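PDB 2O14: hypothetical protein yxiM from Bacillus subtilis, which belongs to the GDSL family of lipolytic enzymes and probably acts as an ester hydrolase, its natural substrate being unknown. Local coordinates for residues Gln210-Phe215 and His247-Ala252; Leu238-Thr243 and Asn294-Ala299. All coordinates share one frame; numbering follows the deposited sequence.

Interaction 1: Gln210-Phe215 and His247-Ala252; sequences QIARGF and HKESEA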
loop_
_atom_site.group_PDB
_atom_site.type_symbol
_atom_site.label_atom_id
_atom_site.label_comp_id
_atom_site.label_asym_id
_atom_site.label_seq_id
_atom_site.Cartn_x
_atom_site.Cartn_y
_atom_site.Cartn_z
ATOM N N GLN A 210 3.101 -8.354 -8.090
ATOM C CA GLN A 210 4.426 -7.738 -8.092
ATOM C C GLN A 210 5.576 -8.688 -7.762
ATOM O O GLN A 210 5.413 -9.673 -7.033
ATOM C CB GLN A 210 4.458 -6.548 -7.126
ATOM C CG GLN A 210 5.702 -5.672 -7.275
ATOM C CD GLN A 210 5.845 -5.105 -8.676
ATOM O OE1 GLN A 210 5.542 -3.930 -8.931
ATOM N NE2 GLN A 210 6.285 -5.945 -9.601
ATOM N N ILE A 211 6.737 -8.374 -8.327
ATOM C CA ILE A 211 7.965 -9.136 -8.128
ATOM C C ILE A 211 8.991 -8.147 -7.572
ATOM O O ILE A 211 8.725 -6.946 -7.516
ATOM C CB ILE A 211 8.487 -9.710 -9.470
ATOM C CG1 ILE A 211 8.692 -8.573 -10.474
ATOM C CG2 ILE A 211 7.486 -10.730 -10.041
ATOM C CD1 ILE A 211 9.283 -9.024 -11.807
ATOM N N ALA A 212 10.158 -8.639 -7.173
ATOM C CA ALA A 212 11.201 -7.779 -6.619
ATOM C C ALA A 212 11.676 -6.686 -7.580
ATOM O O ALA A 212 11.795 -5.520 -7.197
ATOM C CB ALA A 212 12.400 -8.629 -6.177
ATOM N N ARG A 213 11.961 -7.065 -8.824
ATOM C CA ARG A 213 12.447 -6.106 -9.814
ATOM C C ARG A 213 11.465 -4.946 -9.968
ATOM O O ARG A 213 11.864 -3.782 -9.926
ATOM C CB ARG A 213 12.649 -6.793 -11.169
ATOM C CG ARG A 213 13.413 -5.961 -12.190
ATOM C CD ARG A 213 13.231 -6.529 -13.582
ATOM N NE ARG A 213 13.759 -7.884 -13.729
ATOM C CZ ARG A 213 13.096 -8.883 -14.309
ATOM N NH1 ARG A 213 13.653 -10.083 -14.419
ATOM N NH2 ARG A 213 11.860 -8.692 -14.755
ATOM N N GLY A 214 10.189 -5.273 -10.145
ATOM C CA GLY A 214 9.167 -4.251 -10.303
ATOM C C GLY A 214 8.998 -3.359 -9.083
ATOM O O GLY A 214 8.893 -2.142 -9.207
ATOM N N PHE A 215 8.963 -3.957 -7.900
ATOM C CA PHE A 215 8.807 -3.187 -6.679
ATOM C C PHE A 215 9.952 -2.186 -6.580
ATOM O O PHE A 215 9.759 -1.036 -6.189
ATOM C CB PHE A 215 8.811 -4.123 -5.463
ATOM C CG PHE A 215 8.317 -3.475 -4.201
ATOM C CD1 PHE A 215 9.158 -2.682 -3.430
ATOM C CD2 PHE A 215 6.985 -3.617 -3.811
ATOM C CE1 PHE A 215 8.677 -2.031 -2.286
ATOM C CE2 PHE A 215 6.497 -2.975 -2.677
ATOM C CZ PHE A 215 7.343 -2.179 -1.912
ATOM N N HIS A 247 8.513 -13.577 -16.148
ATOM C CA HIS A 247 9.261 -12.406 -15.692
ATOM C C HIS A 247 10.751 -12.585 -15.951
ATOM O O HIS A 247 11.522 -11.628 -15.882
ATOM C CB HIS A 247 9.043 -12.172 -14.190
ATOM C CG HIS A 247 7.607 -11.993 -13.806
ATOM N ND1 HIS A 247 6.822 -10.975 -14.306
ATOM C CD2 HIS A 247 6.812 -12.704 -12.972
ATOM C CE1 HIS A 247 5.607 -11.068 -13.797
ATOM N NE2 HIS A 247 5.575 -12.108 -12.983
ATOM N N LYS A 248 11.150 -13.820 -16.239
ATOM C CA LYS A 248 12.547 -14.139 -16.504
ATOM C C LYS A 248 13.442 -13.571 -15.406
ATOM O O LYS A 248 14.461 -12.945 -15.678
ATOM C CB LYS A 248 12.951 -13.586 -17.877
ATOM C CG LYS A 248 12.049 -14.097 -19.002
ATOM C CD LYS A 248 12.312 -13.403 -20.330
ATOM C CE LYS A 248 13.570 -13.919 -20.999
ATOM N NZ LYS A 248 13.469 -15.377 -21.303
ATOM N N GLU A 249 13.035 -13.785 -14.157
ATOM C CA GLU A 249 13.800 -13.307 -13.012
ATOM C C GLU A 249 14.302 -14.507 -12.220
ATOM O O GLU A 249 13.573 -15.065 -11.399
ATOM C CB GLU A 249 12.932 -12.420 -12.114
ATOM C CG GLU A 249 13.655 -11.946 -10.863
ATOM C CD GLU A 249 12.734 -11.275 -9.861
ATOM O OE1 GLU A 249 12.511 -10.050 -9.966
ATOM O OE2 GLU A 249 12.222 -11.983 -8.973
ATOM N N SER A 250 15.547 -14.900 -12.480
ATOM C CA SER A 250 16.150 -16.048 -11.814
ATOM C C SER A 250 16.228 -15.822 -10.316
ATOM O O SER A 250 16.064 -14.696 -9.836
ATOM C CB SER A 250 17.561 -16.298 -12.346
ATOM O OG SER A 250 18.461 -15.312 -11.861
ATOM N N GLU A 251 16.482 -16.896 -9.576
ATOM C CA GLU A 251 16.595 -16.783 -8.133
ATOM C C GLU A 251 17.783 -15.875 -7.842
ATOM O O GLU A 251 17.767 -15.091 -6.897
ATOM C CB GLU A 251 16.811 -18.159 -7.494
ATOM C CG GLU A 251 16.648 -18.140 -5.979
ATOM C CD GLU A 251 16.632 -19.525 -5.363
ATOM O OE1 GLU A 251 16.243 -20.489 -6.060
ATOM O OE2 GLU A 251 16.990 -19.643 -4.172
ATOM N N ALA A 252 18.810 -15.981 -8.675
ATOM C CA ALA A 252 19.999 -15.157 -8.512
ATOM C C ALA A 252 19.642 -13.676 -8.655
ATOM O O ALA A 252 20.041 -12.857 -7.826
ATOM C CB ALA A 252 21.051 -15.546 -9.544
#

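Interaction 2: Leu238-Thr243 and Asn294-Ala299; sequences LGINDT and NRWYRA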
loop_
_atom_site.group_PDB
_atom_site.type_symbol
_atom_site.label_atom_id
_atom_site.label_comp_id
_atom_site.label_asym_id
_atom_site.label_seq_id
_atom_site.Cartn_x
_atom_site.Cartn_y
_atom_site.Cartn_z
ATOM N N LEU A 238 8.128 -10.962 -0.775
ATOM C CA LEU A 238 7.989 -11.200 -2.205
ATOM C C LEU A 238 8.611 -12.558 -2.495
ATOM O O LEU A 238 9.266 -13.142 -1.630
ATOM C CB LEU A 238 8.706 -10.105 -3.007
ATOM C CG LEU A 238 8.084 -8.704 -2.972
ATOM C CD1 LEU A 238 9.053 -7.691 -3.564
ATOM C CD2 LEU A 238 6.771 -8.702 -3.746
ATOM N N GLY A 239 8.402 -13.065 -3.703
ATOM C CA GLY A 239 8.958 -14.356 -4.060
ATOM C C GLY A 239 7.954 -15.241 -4.775
ATOM O O GLY A 239 8.333 -16.144 -5.529
ATOM N N ILE A 240 6.669 -14.984 -4.552
ATOM C CA ILE A 240 5.628 -15.779 -5.179
ATOM C C ILE A 240 5.622 -15.604 -6.696
ATOM O O ILE A 240 5.859 -16.558 -7.442
ATOM C CB ILE A 240 4.236 -15.417 -4.605
ATOM C CG1 ILE A 240 4.197 -15.738 -3.109
ATOM C CG2 ILE A 240 3.144 -16.197 -5.332
ATOM C CD1 ILE A 240 2.879 -15.382 -2.441
ATOM N N ASN A 241 5.367 -14.381 -7.148
ATOM C CA ASN A 241 5.318 -14.078 -8.577
ATOM C C ASN A 241 6.698 -14.146 -9.218
ATOM O O ASN A 241 6.832 -14.375 -10.423
ATOM C CB ASN A 241 4.709 -12.687 -8.780
ATOM C CG ASN A 241 3.284 -12.601 -8.255
ATOM O OD1 ASN A 241 2.336 -13.017 -8.925
ATOM N ND2 ASN A 241 3.130 -12.082 -7.043
ATOM N N ASP A 242 7.725 -13.955 -8.400
ATOM C CA ASP A 242 9.094 -13.985 -8.879
ATOM C C ASP A 242 9.485 -15.321 -9.510
ATOM O O ASP A 242 10.372 -15.369 -10.367
ATOM C CB ASP A 242 10.043 -13.655 -7.727
ATOM C CG ASP A 242 9.719 -12.322 -7.078
ATOM O OD1 ASP A 242 8.666 -12.216 -6.417
ATOM O OD2 ASP A 242 10.511 -11.374 -7.242
ATOM N N THR A 243 8.825 -16.401 -9.098
ATOM C CA THR A 243 9.138 -17.724 -9.627
ATOM C C THR A 243 8.485 -18.003 -10.978
ATOM O O THR A 243 8.818 -18.988 -11.642
ATOM C CB THR A 243 8.733 -18.846 -8.639
ATOM O OG1 THR A 243 7.325 -18.779 -8.380
ATOM C CG2 THR A 243 9.501 -18.704 -7.328
ATOM N N ASN A 294 10.061 -25.182 0.048
ATOM C CA ASN A 294 10.869 -24.874 -1.133
ATOM C C ASN A 294 10.200 -23.930 -2.125
ATOM O O ASN A 294 10.704 -23.729 -3.227
ATOM C CB ASN A 294 11.253 -26.163 -1.858
ATOM C CG ASN A 294 11.984 -27.138 -0.957
ATOM O OD1 ASN A 294 13.066 -26.841 -0.445
ATOM N ND2 ASN A 294 11.391 -28.310 -0.754
ATOM N N ARG A 295 9.073 -23.348 -1.736
ATOM C CA ARG A 295 8.356 -22.438 -2.622
ATOM C C ARG A 295 8.810 -20.985 -2.546
ATOM O O ARG A 295 9.436 -20.557 -1.573
ATOM C CB ARG A 295 6.853 -22.467 -2.324
ATOM C CG ARG A 295 6.099 -23.690 -2.805
ATOM C CD ARG A 295 4.612 -23.442 -2.627
ATOM N NE ARG A 295 3.774 -24.549 -3.076
ATOM C CZ ARG A 295 3.561 -24.874 -4.346
ATOM N NH1 ARG A 295 4.127 -24.179 -5.327
ATOM N NH2 ARG A 295 2.761 -25.896 -4.635
ATOM N N TRP A 296 8.487 -20.241 -3.599
ATOM C CA TRP A 296 8.764 -18.815 -3.685
ATOM C C TRP A 296 10.183 -18.351 -3.333
ATOM O O TRP A 296 10.342 -17.355 -2.626
ATOM C CB TRP A 296 7.768 -18.087 -2.782
ATOM C CG TRP A 296 6.405 -18.749 -2.689
ATOM C CD1 TRP A 296 5.658 -18.917 -1.559
ATOM C CD2 TRP A 296 5.605 -19.251 -3.774
ATOM N NE1 TRP A 296 4.441 -19.483 -1.868
ATOM C CE2 TRP A 296 4.382 -19.698 -3.219
ATOM C CE3 TRP A 296 5.800 -19.362 -5.158
ATOM C CZ2 TRP A 296 3.358 -20.249 -4.003
ATOM C CZ3 TRP A 296 4.780 -19.908 -5.939
ATOM C CH2 TRP A 296 3.574 -20.344 -5.357
ATOM N N TYR A 297 11.205 -19.050 -3.825
ATOM C CA TYR A 297 12.603 -18.691 -3.546
ATOM C C TYR A 297 12.927 -18.526 -2.056
ATOM O O TYR A 297 13.813 -17.748 -1.693
ATOM C CB TYR A 297 12.997 -17.388 -4.257
ATOM C CG TYR A 297 13.001 -17.440 -5.771
ATOM C CD1 TYR A 297 13.278 -18.623 -6.456
ATOM C CD2 TYR A 297 12.768 -16.286 -6.520
ATOM C CE1 TYR A 297 13.322 -18.652 -7.850
ATOM C CE2 TYR A 297 12.814 -16.303 -7.910
ATOM C CZ TYR A 297 13.089 -17.488 -8.570
ATOM O OH TYR A 297 13.127 -17.502 -9.950
ATOM N N ARG A 298 12.220 -19.256 -1.199
ATOM C CA ARG A 298 12.445 -19.179 0.245
ATOM C C ARG A 298 13.916 -19.280 0.629
ATOM O O ARG A 298 14.382 -18.577 1.524
ATOM C CB ARG A 298 11.657 -20.278 0.967
ATOM C CG ARG A 298 11.951 -20.380 2.461
ATOM C CD ARG A 298 10.855 -21.131 3.200
ATOM N NE ARG A 298 11.177 -21.314 4.615
ATOM C CZ ARG A 298 12.019 -22.231 5.078
ATOM N NH1 ARG A 298 12.625 -23.061 4.243
ATOM N NH2 ARG A 298 12.265 -22.308 6.376
ATOM N N ALA A 299 14.645 -20.158 -0.050
ATOM C CA ALA A 299 16.061 -20.358 0.236
ATOM C C ALA A 299 16.861 -19.051 0.199
ATOM O O ALA A 299 17.685 -18.793 1.081
ATOM C CB ALA A 299 16.648 -21.366 -0.756
#

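Interaction 1: Gln210-Phe215 and His247-Ala252
Arg213 and Glu249 both carry CG opposite their backbone N (chi1 -168° and 177°), and the two chains run antiparallel alongside each other. Glu249 stays extended beyond CG, which brings OE1 to the start of helix 212-217. Arg213 bends at chi3 (-62°) and lays its guanidinium against the backbone of His247. NH1 and NH2 both donate to His247 O, at 3.0 Å from NH1 and 3.2 Å from NH2. The oxygen lies in the guanidinium plane, at its end; NH2 meets a lone pair in the carbonyl plane, while NH1 is tilted out of it. This double grip fixes the rotation of the group, and NE makes a salt bridge to Glu253.

The segments belong to the SGNH hydrolase domain of the GDSL family, and they join the N-terminal ends of helices 212-217 and 251-266. Ile211 holds the N-cap position of the first helix and Ser250 that of the second. Glu249 OE1 accepts from Arg213 N at 3.2 Å, nearly along its own C-O axis. The helix end would probably stabilise any negative charge on this carboxylate. The guanidinium and carboxylate planes stand almost at right angles. Beside this polar patch, Ile211 CG2 sits over one face of the His247 ring, 3.8 Å from its centroid. Ile211 CD1 packs 3.9 Å from Glu249 OE1.

Interaction 2: Leu238-Thr243 and Asn294-Ala299
Ile240 CG1 lies over the five-membered ring of Trp296, 3.7 Å from its centroid. Thr243 CG2 sits over the centre of the Tyr297 ring, 3.8 Å from the centroid. These are two CH-pi contacts. Arg295 CB lies against the opposite face of the indole, toward its rim. Replacing Trp296 by an alanine would probably leave Ile240 CG1 without its ring and open a gap between the two loops.

Gly239 O approaches Trp296 CA at 3.3 Å, a CA-H...O contact. Gly239 has backbone angles that suit glycine, and a CB there would come too near Trp296 O.

Polar bonds shape each segment. With chi1 at 60°, Thr243 OG1 is turned back over its own backbone; it donates to Ile240 O at 2.8 Å and meets the Trp296 ring at its edge. A type I' turn from Arg295 to Arg298 presents the two aromatics. Trp296 NE1 donates to Gln278 O, and Tyr297 OH bonds Glu249 O.

Residues 239-242 form the GxND motif of SGNH hydrolases, whose asparagine serves the oxyanion hole in relatives. This motif loop follows strand 233-237 of the parallel sheet and packs against the turn that begins helix 298-307, with helix 251-266 alongside.

In the fold
Both contacts lie in the SGNH hydrolase domain, their centres about 10 Å apart. Interaction 2 is buried and mainly apolar, with no hydrogen bond between its segments. Interaction 1 is partly buried and is held by hydrogen bonds, with one CH-pi contact beside them. Helix 251-266 begins inside interaction 1, and Asp242 and Tyr297 of interaction 2 rest against it. The contacts meet at Asp242, whose OD2 accepts a probable hydrogen bond from Ala212 N. Asp242 OD2 and Glu249 OE2 are 2.5 Å apart, so one of the two acids may be protonated. The side chain of Ile240 comes about 7 Å from that of the probable nucleophile Ser171; the side chain of Ile211 is about 10 Å from that of Ser171.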